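Cystathionine beta-lyases/cystathionine gamma-synthases (Corynebacterium glutamicum, PDB 5X5H) probably catalyses the pyridoxal 5'-phosphate-dependent condensation of O-succinyl-L-homoserine with L-cysteine to L,L-cystathionine and succinate. Local coordinates at residues A[149-154]-A[186-191]; A[69-74]-A[178-183]; A[17-22]-A[28-33]. All blocks are in the same frame, centred on the assembly; numbering follows the deposited sequence.

From the N terminus, contact 3 closes first: it brings 28-33 back onto 17-22 within the long loop between helix 10-16 and strand 45-46, a local turn far from contact 1. Contacts 1 and 2 follow and cross along the chain. Contact 2 spans from the end of helix 58-70 (69-74) to the end of strand 175-179 (178-183), and contact 1 opens within that span at 149-154 and closes beyond it at 186-191. These two meet at the C-terminal ends of neighbouring strands 144-150 and 175-179, beside the cofactor. Contact 3 touches contact 2 through Ala-17 and Ala-69, so the N-terminal arm rests on the helix that leads into the sheet.

Contact 1 (A[149-154]-A[186-191]); sequences VETPTN and YLQQPL. With PLP (pyridoxal-5'-phosphate), chain B.
The backbones at Thr-151 and Gln-188 stay well apart, 9.4 Å between their CA atoms, and the long glutamine side chain bridges the distance. The carbon chain of Gln-188 is extended, with CG anti to the backbone N (chi1 -178°), and carries its amide to the loop that follows strand 144-150. There NE2 donates to Thr-151 O over 2.9 Å with an N-H...O angle of 158°; the carbonyl lies close to the amide plane of Gln-188, while NE2 itself stands tilted out of the carbonyl plane. Thr-151 CG2 lies 3.8 Å from the same NE2. On the other end of the amide, a water donates to Gln-188 OE1 at 2.7 Å and also bonds Thr-151 OG1, which in addition pairs with the backbone N of Thr-160. NE2 has a further acceptor in Asn-180 OD1. Beyond the cis peptide before Pro-152, Asn-154 N binds Glu-150 OE1 at 3.0 Å, and Asn-154 ND2 makes a weak bond of 3.1 Å to O3 of the pyridoxal phosphate. With both ends of its buried amide engaged, Gln-188 is fixed in rotation, and it anchors the start of the loop whose far end meets the cofactor.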
loop_
_atom_site.group_PDB
_atom_site.type_symbol
_atom_site.label_atom_id
_atom_site.label_comp_id
_atom_site.label_asym_id
_atom_site.label_seq_id
_atom_site.Cartn_x
_atom_site.Cartn_y
_atom_site.Cartn_z
ATOM N N VAL A 149 -5.323 -20.067 -28.402
ATOM C CA VAL A 149 -5.091 -19.061 -29.421
ATOM C C VAL A 149 -4.615 -17.764 -28.747
ATOM O O VAL A 149 -5.308 -17.312 -27.793
ATOM C CB VAL A 149 -6.357 -18.829 -30.257
ATOM C CG1 VAL A 149 -6.290 -17.544 -31.074
ATOM C CG2 VAL A 149 -6.569 -20.079 -31.194
ATOM N N GLU A 150 -3.601 -17.104 -29.224
ATOM C CA GLU A 150 -3.273 -15.736 -28.888
ATOM C C GLU A 150 -3.504 -14.936 -30.112
ATOM O O GLU A 150 -2.990 -15.301 -31.183
ATOM C CB GLU A 150 -1.829 -15.499 -28.601
ATOM C CG GLU A 150 -1.348 -15.870 -27.360
ATOM C CD GLU A 150 0.137 -15.593 -27.204
ATOM O OE1 GLU A 150 0.770 -14.687 -27.796
ATOM O OE2 GLU A 150 0.685 -16.272 -26.359
ATOM N N THR A 151 -4.201 -13.799 -30.106
ATOM C CA THR A 151 -4.294 -12.955 -31.275
ATOM C C THR A 151 -4.514 -11.502 -30.868
ATOM O O THR A 151 -5.460 -11.224 -30.125
ATOM C CB THR A 151 -5.382 -13.478 -32.234
ATOM O OG1 THR A 151 -5.410 -12.687 -33.423
ATOM C CG2 THR A 151 -6.790 -13.516 -31.727
ATOM N N PRO A 152 -3.633 -10.581 -31.282
ATOM C CA PRO A 152 -2.399 -10.804 -32.006
ATOM C C PRO A 152 -1.414 -11.568 -31.190
ATOM O O PRO A 152 -1.380 -11.431 -29.934
ATOM C CB PRO A 152 -1.878 -9.381 -32.279
ATOM C CG PRO A 152 -3.097 -8.457 -32.129
ATOM C CD PRO A 152 -3.901 -9.146 -31.008
ATOM N N THR A 153 -0.562 -12.334 -31.842
ATOM C CA THR A 153 0.454 -13.102 -31.118
ATOM C C THR A 153 1.625 -12.325 -30.600
ATOM O O THR A 153 1.959 -11.209 -31.127
ATOM C CB THR A 153 1.048 -14.265 -31.988
ATOM O OG1 THR A 153 1.780 -13.674 -33.088
ATOM C CG2 THR A 153 0.017 -15.148 -32.527
ATOM N N ASN A 154 2.313 -12.815 -29.544
ATOM C CA ASN A 154 3.452 -12.137 -28.973
ATOM C C ASN A 154 4.641 -12.935 -29.416
ATOM O O ASN A 154 4.719 -14.132 -28.993
ATOM C CB ASN A 154 3.318 -12.314 -27.418
ATOM C CG ASN A 154 4.430 -11.711 -26.649
ATOM O OD1 ASN A 154 5.426 -11.206 -27.200
ATOM N ND2 ASN A 154 4.242 -11.635 -25.282
ATOM N N TYR A 186 -10.983 -3.840 -24.486
ATOM C CA TYR A 186 -11.407 -2.631 -25.192
ATOM C C TYR A 186 -11.377 -2.817 -26.699
ATOM O O TYR A 186 -12.168 -2.243 -27.427
ATOM C CB TYR A 186 -10.502 -1.475 -24.827
ATOM C CG TYR A 186 -10.910 -0.155 -25.441
ATOM C CD1 TYR A 186 -12.184 0.350 -25.175
ATOM C CD2 TYR A 186 -10.077 0.568 -26.237
ATOM C CE1 TYR A 186 -12.570 1.594 -25.693
ATOM C CE2 TYR A 186 -10.451 1.768 -26.766
ATOM C CZ TYR A 186 -11.664 2.282 -26.431
ATOM O OH TYR A 186 -12.031 3.547 -27.002
ATOM N N LEU A 187 -10.456 -3.671 -27.183
ATOM C CA LEU A 187 -10.303 -3.861 -28.666
ATOM C C LEU A 187 -10.921 -5.126 -29.152
ATOM O O LEU A 187 -11.246 -5.222 -30.369
ATOM C CB LEU A 187 -8.843 -3.780 -29.072
ATOM C CG LEU A 187 -8.134 -2.460 -28.669
ATOM C CD1 LEU A 187 -6.694 -2.521 -29.231
ATOM C CD2 LEU A 187 -8.866 -1.248 -29.165
ATOM N N GLN A 188 -11.090 -6.135 -28.337
ATOM C CA GLN A 188 -11.518 -7.419 -28.846
ATOM C C GLN A 188 -12.206 -8.238 -27.759
ATOM O O GLN A 188 -11.782 -8.197 -26.585
ATOM C CB GLN A 188 -10.303 -8.204 -29.305
ATOM C CG GLN A 188 -10.523 -9.592 -29.940
ATOM C CD GLN A 188 -9.222 -10.162 -30.537
ATOM O OE1 GLN A 188 -9.033 -10.109 -31.789
ATOM N NE2 GLN A 188 -8.306 -10.603 -29.726
ATOM N N GLN A 189 -13.337 -8.898 -28.067
ATOM C CA GLN A 189 -14.117 -9.618 -27.091
ATOM C C GLN A 189 -14.345 -11.047 -27.597
ATOM O O GLN A 189 -15.381 -11.348 -28.198
ATOM C CB GLN A 189 -15.421 -8.878 -26.755
ATOM C CG GLN A 189 -15.218 -7.508 -26.165
ATOM C CD GLN A 189 -16.468 -6.718 -26.014
ATOM O OE1 GLN A 189 -17.189 -6.523 -27.000
ATOM N NE2 GLN A 189 -16.700 -6.150 -24.829
ATOM N N PRO A 190 -13.365 -11.907 -27.388
ATOM C CA PRO A 190 -13.454 -13.283 -27.965
ATOM C C PRO A 190 -14.652 -14.073 -27.562
ATOM O O PRO A 190 -15.077 -14.965 -28.326
ATOM C CB PRO A 190 -12.165 -13.950 -27.532
ATOM C CG PRO A 190 -11.253 -12.798 -27.279
ATOM C CD PRO A 190 -12.101 -11.648 -26.738
ATOM N N LEU A 191 -15.232 -13.885 -26.395
ATOM C CA LEU A 191 -16.454 -14.657 -26.051
ATOM C C LEU A 191 -17.553 -14.380 -27.025
ATOM O O LEU A 191 -18.331 -15.302 -27.288
ATOM C CB LEU A 191 -16.898 -14.426 -24.614
ATOM C CG LEU A 191 -15.951 -14.742 -23.500
ATOM C CD1 LEU A 191 -16.545 -14.232 -22.180
ATOM C CD2 LEU A 191 -15.516 -16.174 -23.492
HETATM N N1 PLP B . 0.293 -14.001 -22.288
HETATM C C2 PLP B . 0.827 -13.006 -22.963
HETATM C C2A PLP B . 0.296 -12.759 -24.335
HETATM C C3 PLP B . 1.686 -12.157 -22.350
HETATM O O3 PLP B . 2.252 -11.081 -22.995
HETATM C C4 PLP B . 2.098 -12.356 -21.021
HETATM C C4A PLP B . 3.052 -11.425 -20.392
HETATM C C5 PLP B . 1.650 -13.522 -20.357
HETATM C C6 PLP B . 0.732 -14.296 -21.045
HETATM C C5A PLP B . 2.107 -13.939 -18.960
HETATM O O4P PLP B . 1.543 -13.063 -17.927
HETATM P P PLP B . 2.351 -12.776 -16.593
HETATM O O1P PLP B . 3.680 -12.165 -16.990
HETATM O O2P PLP B . 1.366 -11.849 -15.909
HETATM O O3P PLP B . 2.499 -14.100 -15.840
HETATM O O HOH W 1 -6.861 -10.285 -33.299
#

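Contact 2 (A[69-74]-A[178-183]). With PLP (pyridoxal-5'-phosphate), chain B.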
loop_
_atom_site.group_PDB
_atom_site.type_symbol
_atom_site.label_atom_id
_atom_site.label_comp_id
_atom_site.label_asym_id
_atom_site.label_seq_id
_atom_site.Cartn_x
_atom_site.Cartn_y
_atom_site.Cartn_z
ATOM N N ALA A 69 -17.347 -7.978 -16.868
ATOM C CA ALA A 69 -18.302 -7.125 -17.564
ATOM C C ALA A 69 -17.713 -6.609 -18.837
ATOM O O ALA A 69 -18.399 -6.533 -19.903
ATOM C CB ALA A 69 -18.729 -5.938 -16.685
ATOM N N LEU A 70 -16.414 -6.246 -18.868
ATOM C CA LEU A 70 -15.746 -5.652 -20.057
ATOM C C LEU A 70 -15.609 -6.691 -21.166
ATOM O O LEU A 70 -15.440 -6.220 -22.303
ATOM C CB LEU A 70 -14.429 -5.124 -19.636
ATOM C CG LEU A 70 -14.470 -3.914 -18.665
ATOM C CD1 LEU A 70 -13.111 -3.584 -18.260
ATOM C CD2 LEU A 70 -15.274 -2.783 -19.189
ATOM N N GLU A 71 -15.656 -7.971 -20.843
ATOM C CA GLU A 71 -15.589 -9.069 -21.846
ATOM C C GLU A 71 -16.925 -9.605 -22.260
ATOM O O GLU A 71 -16.998 -10.540 -23.024
ATOM C CB GLU A 71 -14.657 -10.159 -21.328
ATOM C CG GLU A 71 -13.198 -9.774 -21.330
ATOM C CD GLU A 71 -12.521 -9.938 -22.691
ATOM O OE1 GLU A 71 -13.161 -9.996 -23.775
ATOM O OE2 GLU A 71 -11.253 -9.778 -22.765
ATOM N N GLY A 72 -17.997 -9.029 -21.708
ATOM C CA GLY A 72 -19.294 -9.608 -21.972
ATOM C C GLY A 72 -19.516 -10.930 -21.317
ATOM O O GLY A 72 -20.201 -11.870 -21.829
ATOM N N ALA A 73 -18.870 -11.176 -20.166
ATOM C CA ALA A 73 -18.842 -12.393 -19.423
ATOM C C ALA A 73 -19.666 -12.319 -18.131
ATOM O O ALA A 73 -19.562 -11.257 -17.449
ATOM C CB ALA A 73 -17.389 -12.799 -19.086
ATOM N N LYS A 74 -20.346 -13.361 -17.750
ATOM C CA LYS A 74 -20.992 -13.394 -16.430
ATOM C C LYS A 74 -19.983 -13.640 -15.318
ATOM O O LYS A 74 -20.138 -13.140 -14.196
ATOM C CB LYS A 74 -22.012 -14.542 -16.375
ATOM C CG LYS A 74 -23.190 -14.349 -17.324
ATOM C CD LYS A 74 -24.080 -15.611 -17.386
ATOM C CE LYS A 74 -24.866 -15.639 -18.687
ATOM N NZ LYS A 74 -26.046 -16.522 -18.509
ATOM N N VAL A 178 -8.919 -18.082 -25.745
ATOM C CA VAL A 178 -8.166 -16.960 -26.350
ATOM C C VAL A 178 -7.426 -16.213 -25.244
ATOM O O VAL A 178 -8.080 -15.740 -24.283
ATOM C CB VAL A 178 -9.007 -16.034 -27.219
ATOM C CG1 VAL A 178 -8.252 -14.894 -27.698
ATOM C CG2 VAL A 178 -9.642 -16.827 -28.389
ATOM N N ASP A 179 -6.133 -16.070 -25.407
ATOM C CA ASP A 179 -5.306 -15.157 -24.593
ATOM C C ASP A 179 -5.437 -13.790 -25.253
ATOM O O ASP A 179 -4.912 -13.564 -26.350
ATOM C CB ASP A 179 -3.914 -15.682 -24.501
ATOM C CG ASP A 179 -2.947 -14.753 -23.757
ATOM O OD1 ASP A 179 -3.270 -13.547 -23.556
ATOM O OD2 ASP A 179 -1.795 -15.245 -23.456
ATOM N N ASN A 180 -6.248 -12.929 -24.607
ATOM C CA ASN A 180 -6.626 -11.589 -25.113
ATOM C C ASN A 180 -5.789 -10.478 -24.518
ATOM O O ASN A 180 -6.222 -9.314 -24.548
ATOM C CB ASN A 180 -8.128 -11.378 -24.873
ATOM C CG ASN A 180 -8.753 -10.330 -25.685
ATOM O OD1 ASN A 180 -8.408 -10.181 -26.858
ATOM N ND2 ASN A 180 -9.658 -9.523 -25.115
ATOM N N THR A 181 -4.597 -10.788 -24.013
ATOM C CA THR A 181 -3.737 -9.830 -23.343
ATOM C C THR A 181 -3.449 -8.636 -24.230
ATOM O O THR A 181 -3.564 -7.486 -23.781
ATOM C CB THR A 181 -2.457 -10.486 -22.855
ATOM O OG1 THR A 181 -2.746 -11.530 -21.888
ATOM C CG2 THR A 181 -1.489 -9.548 -22.276
ATOM N N PHE A 182 -2.906 -8.862 -25.438
ATOM C CA PHE A 182 -2.455 -7.749 -26.316
ATOM C C PHE A 182 -3.575 -6.886 -26.794
ATOM O O PHE A 182 -3.425 -5.626 -26.743
ATOM C CB PHE A 182 -1.721 -8.341 -27.514
ATOM C CG PHE A 182 -0.315 -8.579 -27.309
ATOM C CD1 PHE A 182 0.263 -9.040 -26.098
ATOM C CD2 PHE A 182 0.566 -8.487 -28.413
ATOM C CE1 PHE A 182 1.637 -9.215 -25.968
ATOM C CE2 PHE A 182 1.907 -8.689 -28.284
ATOM C CZ PHE A 182 2.478 -9.033 -27.093
ATOM N N ALA A 183 -4.739 -7.466 -27.111
ATOM C CA ALA A 183 -5.834 -6.589 -27.602
ATOM C C ALA A 183 -6.535 -5.853 -26.480
ATOM O O ALA A 183 -6.923 -4.686 -26.655
ATOM C CB ALA A 183 -6.883 -7.428 -28.285
HETATM N N1 PLP B . 0.293 -14.001 -22.288
HETATM C C2 PLP B . 0.827 -13.006 -22.963
HETATM C C2A PLP B . 0.296 -12.759 -24.335
HETATM C C3 PLP B . 1.686 -12.157 -22.350
HETATM O O3 PLP B . 2.252 -11.081 -22.995
HETATM C C4 PLP B . 2.098 -12.356 -21.021
HETATM C C4A PLP B . 3.052 -11.425 -20.392
HETATM C C5 PLP B . 1.650 -13.522 -20.357
HETATM C C6 PLP B . 0.732 -14.296 -21.045
HETATM C C5A PLP B . 2.107 -13.939 -18.960
HETATM O O4P PLP B . 1.543 -13.063 -17.927
HETATM P P PLP B . 2.351 -12.776 -16.593
HETATM O O1P PLP B . 3.680 -12.165 -16.990
HETATM O O2P PLP B . 1.366 -11.849 -15.909
HETATM O O3P PLP B . 2.499 -14.100 -15.840
#
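Glu-71 and Asn-180 face each other across 9.9 Å between CA atoms, the one directly after Leu-70 of helix 58-70 and the other just beyond strand 175-179. The helix finishes in a Schellman motif, in which Gly-72, with positive phi, turns the chain away and its N bonds Ala-69 O at 3.1 Å. The two side chains extend toward each other. Glu-71 bends at chi2 (-82°) to bring OE2 within 2.9 Å of Asn-180 ND2, with carboxylate and amide planes 56° apart; the exact place of OE2 is doubtful, so this bond length deserves caution. Asn-180 OD1 is hydrogen-bonded as well, which leaves the buried amide engaged at both ends. Glu-71 also belongs to a magnesium site that includes Leu-191, so the same side chain serves the metal and the asparagine.

This corner lies at the C-terminal end of strand 175-179, inside the mixed seven-stranded sheet of a fold-type I pyridoxal phosphate enzyme. The residues flanking Asn-180 face the cofactor instead. Asp-179 OD2 comes to 2.7 Å from N1 of the pyridine ring, the aspartate position characteristic of this fold. Its OD1 accepts from Thr-181 OG1 at 2.7 Å and from Thr-181 N at 3.1 Å, the latter an Asx turn, and the two bonds on OD1 hold the carboxylate in place, with OD2 turned to N1. Thr-181 CB packs 3.9 Å from the C2A methyl of the cofactor, while the Phe-182 ring presents its edge to O3, with CE1 3.6 Å away.

Contact 3 (A[17-22]-A[28-33]); sequences AGYEPD and INTPIY
The ring of Tyr-19 lies over the backbone at Thr-30: Thr-30 CA stands 3.6 Å from the ring centroid and only 4° off its normal, a CH-pi contact almost over the centre. Thr-30 N covers the same ring at CD2, 3.4 Å away, while Ile-28 O meets the edge in the ring plane, 3.5 Å from CE2. Pro-31 extends the overlap with CD at 3.9 Å from CE1. With chi1 at 177° the ring swings away from its own backbone N and across onto 29-31. Its hydroxyl is gripped twice within the arm, accepting from Asp-22 N at 3.0 Å and donating to Ser-27 O, so the ring is tied at its far end as well as packed on its face. Beside it, Pro-21 CG and Ile-28 CD1 touch at 4.0 Å, the two side chains running alongside each other in the same direction.

At the other end of the contact a water donates to Asp-22 OD2 and also bonds Tyr-33 OH, joining the two segments where they do not touch closely. Asp-22 OD1 accepts from the backbone N of Tyr-24 and of Gly-26, closing the intervening turn. The folded arm is part of the tetramer interface: the backbone N of Asn-29 and O of Asp-22 bond Ser-35 and Arg-47 of the third subunit, and Asn-29 ND2 bonds His-209 O of the fourth. Within its own chain it packs on two helices: Asn-29, Thr-30 and Ile-32 rest on Tyr-245 of helix 241-251, while Ala-17 and Tyr-33 touch helix 58-70 at Ala-69 and Pro-58.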
loop_
_atom_site.group_PDB
_atom_site.type_symbol
_atom_site.label_atom_id
_atom_site.label_comp_id
_atom_site.label_asym_id
_atom_site.label_seq_id
_atom_site.Cartn_x
_atom_site.Cartn_y
_atom_site.Cartn_z
ATOM N N ALA A 17 -18.503 -1.186 -12.939
ATOM C CA ALA A 17 -19.101 -2.541 -12.986
ATOM C C ALA A 17 -18.769 -3.410 -11.789
ATOM O O ALA A 17 -19.459 -4.421 -11.583
ATOM C CB ALA A 17 -18.710 -3.281 -14.263
ATOM N N GLY A 18 -17.718 -3.119 -11.114
ATOM C CA GLY A 18 -17.242 -3.894 -9.982
ATOM C C GLY A 18 -17.653 -3.492 -8.599
ATOM O O GLY A 18 -17.641 -4.351 -7.687
ATOM N N TYR A 19 -17.923 -2.277 -8.441
ATOM C CA TYR A 19 -18.204 -1.652 -7.136
ATOM C C TYR A 19 -19.089 -0.453 -7.316
ATOM O O TYR A 19 -18.794 0.401 -8.139
ATOM C CB TYR A 19 -16.918 -1.281 -6.401
ATOM C CG TYR A 19 -17.143 -0.567 -5.063
ATOM C CD1 TYR A 19 -17.330 -1.287 -3.948
ATOM C CD2 TYR A 19 -17.043 0.805 -5.000
ATOM C CE1 TYR A 19 -17.574 -0.661 -2.740
ATOM C CE2 TYR A 19 -17.291 1.539 -3.812
ATOM C CZ TYR A 19 -17.545 0.771 -2.660
ATOM O OH TYR A 19 -17.798 1.460 -1.485
ATOM N N GLU A 20 -20.126 -0.407 -6.486
ATOM C CA GLU A 20 -20.829 0.813 -6.228
ATOM C C GLU A 20 -20.697 1.214 -4.756
ATOM O O GLU A 20 -20.595 0.317 -3.946
ATOM C CB GLU A 20 -22.278 0.685 -6.636
ATOM C CG GLU A 20 -23.110 -0.222 -5.856
ATOM C CD GLU A 20 -24.624 -0.210 -6.311
ATOM O OE1 GLU A 20 -25.259 0.837 -6.303
ATOM O OE2 GLU A 20 -25.107 -1.282 -6.705
ATOM N N PRO A 21 -20.713 2.533 -4.513
ATOM C CA PRO A 21 -20.525 2.981 -3.124
ATOM C C PRO A 21 -21.414 2.198 -2.193
ATOM O O PRO A 21 -22.686 2.100 -2.413
ATOM C CB PRO A 21 -20.855 4.447 -3.142
ATOM C CG PRO A 21 -20.395 4.789 -4.538
ATOM C CD PRO A 21 -20.811 3.690 -5.424
ATOM N N ASP A 22 -20.818 1.542 -1.190
ATOM C CA ASP A 22 -21.541 0.535 -0.405
ATOM C C ASP A 22 -22.629 1.162 0.507
ATOM O O ASP A 22 -22.749 2.366 0.677
ATOM C CB ASP A 22 -20.582 -0.395 0.281
ATOM C CG ASP A 22 -19.876 0.142 1.460
ATOM O OD1 ASP A 22 -20.370 1.063 2.150
ATOM O OD2 ASP A 22 -18.710 -0.284 1.730
ATOM N N ILE A 28 -16.343 6.131 -2.090
ATOM C CA ILE A 28 -16.441 6.148 -3.531
ATOM C C ILE A 28 -15.729 4.999 -4.234
ATOM O O ILE A 28 -16.225 4.528 -5.249
ATOM C CB ILE A 28 -16.016 7.540 -4.058
ATOM C CG1 ILE A 28 -16.568 7.808 -5.459
ATOM C CG2 ILE A 28 -14.493 7.686 -4.054
ATOM C CD1 ILE A 28 -18.061 7.934 -5.510
ATOM N N ASN A 29 -14.669 4.503 -3.653
ATOM C CA ASN A 29 -13.914 3.395 -4.196
ATOM C C ASN A 29 -14.015 2.160 -3.358
ATOM O O ASN A 29 -14.320 2.276 -2.122
ATOM C CB ASN A 29 -12.433 3.718 -4.304
ATOM C CG ASN A 29 -12.152 4.810 -5.226
ATOM O OD1 ASN A 29 -12.777 5.033 -6.258
ATOM N ND2 ASN A 29 -11.205 5.683 -4.800
ATOM N N THR A 30 -13.810 0.958 -3.939
ATOM C CA THR A 30 -13.825 -0.239 -3.122
ATOM C C THR A 30 -12.806 -0.134 -1.977
ATOM O O THR A 30 -11.641 0.180 -2.271
ATOM C CB THR A 30 -13.508 -1.549 -3.834
ATOM O OG1 THR A 30 -13.674 -2.645 -2.851
ATOM C CG2 THR A 30 -12.257 -1.576 -4.379
ATOM N N PRO A 31 -13.183 -0.367 -0.779
ATOM C CA PRO A 31 -12.192 -0.462 0.319
ATOM C C PRO A 31 -11.190 -1.583 0.021
ATOM O O PRO A 31 -11.519 -2.543 -0.722
ATOM C CB PRO A 31 -13.054 -0.838 1.533
ATOM C CG PRO A 31 -14.458 -0.342 1.197
ATOM C CD PRO A 31 -14.582 -0.551 -0.278
ATOM N N ILE A 32 -9.993 -1.456 0.590
ATOM C CA ILE A 32 -8.936 -2.438 0.529
ATOM C C ILE A 32 -9.100 -3.335 1.739
ATOM O O ILE A 32 -8.791 -2.859 2.889
ATOM C CB ILE A 32 -7.559 -1.805 0.365
ATOM C CG1 ILE A 32 -7.549 -0.992 -0.915
ATOM C CG2 ILE A 32 -6.521 -2.910 0.301
ATOM C CD1 ILE A 32 -6.302 -0.106 -0.990
ATOM N N TYR A 33 -9.645 -4.543 1.589
ATOM C CA TYR A 33 -9.875 -5.394 2.740
ATOM C C TYR A 33 -8.662 -6.267 3.024
ATOM O O TYR A 33 -8.604 -7.444 2.734
ATOM C CB TYR A 33 -11.114 -6.279 2.457
ATOM C CG TYR A 33 -12.430 -5.521 2.505
ATOM C CD1 TYR A 33 -13.006 -5.282 3.727
ATOM C CD2 TYR A 33 -13.032 -4.941 1.410
ATOM C CE1 TYR A 33 -14.165 -4.587 3.815
ATOM C CE2 TYR A 33 -14.210 -4.218 1.493
ATOM C CZ TYR A 33 -14.749 -4.039 2.710
ATOM O OH TYR A 33 -15.916 -3.269 2.840
HETATM O O HOH W 2 -17.328 -2.374 0.658
#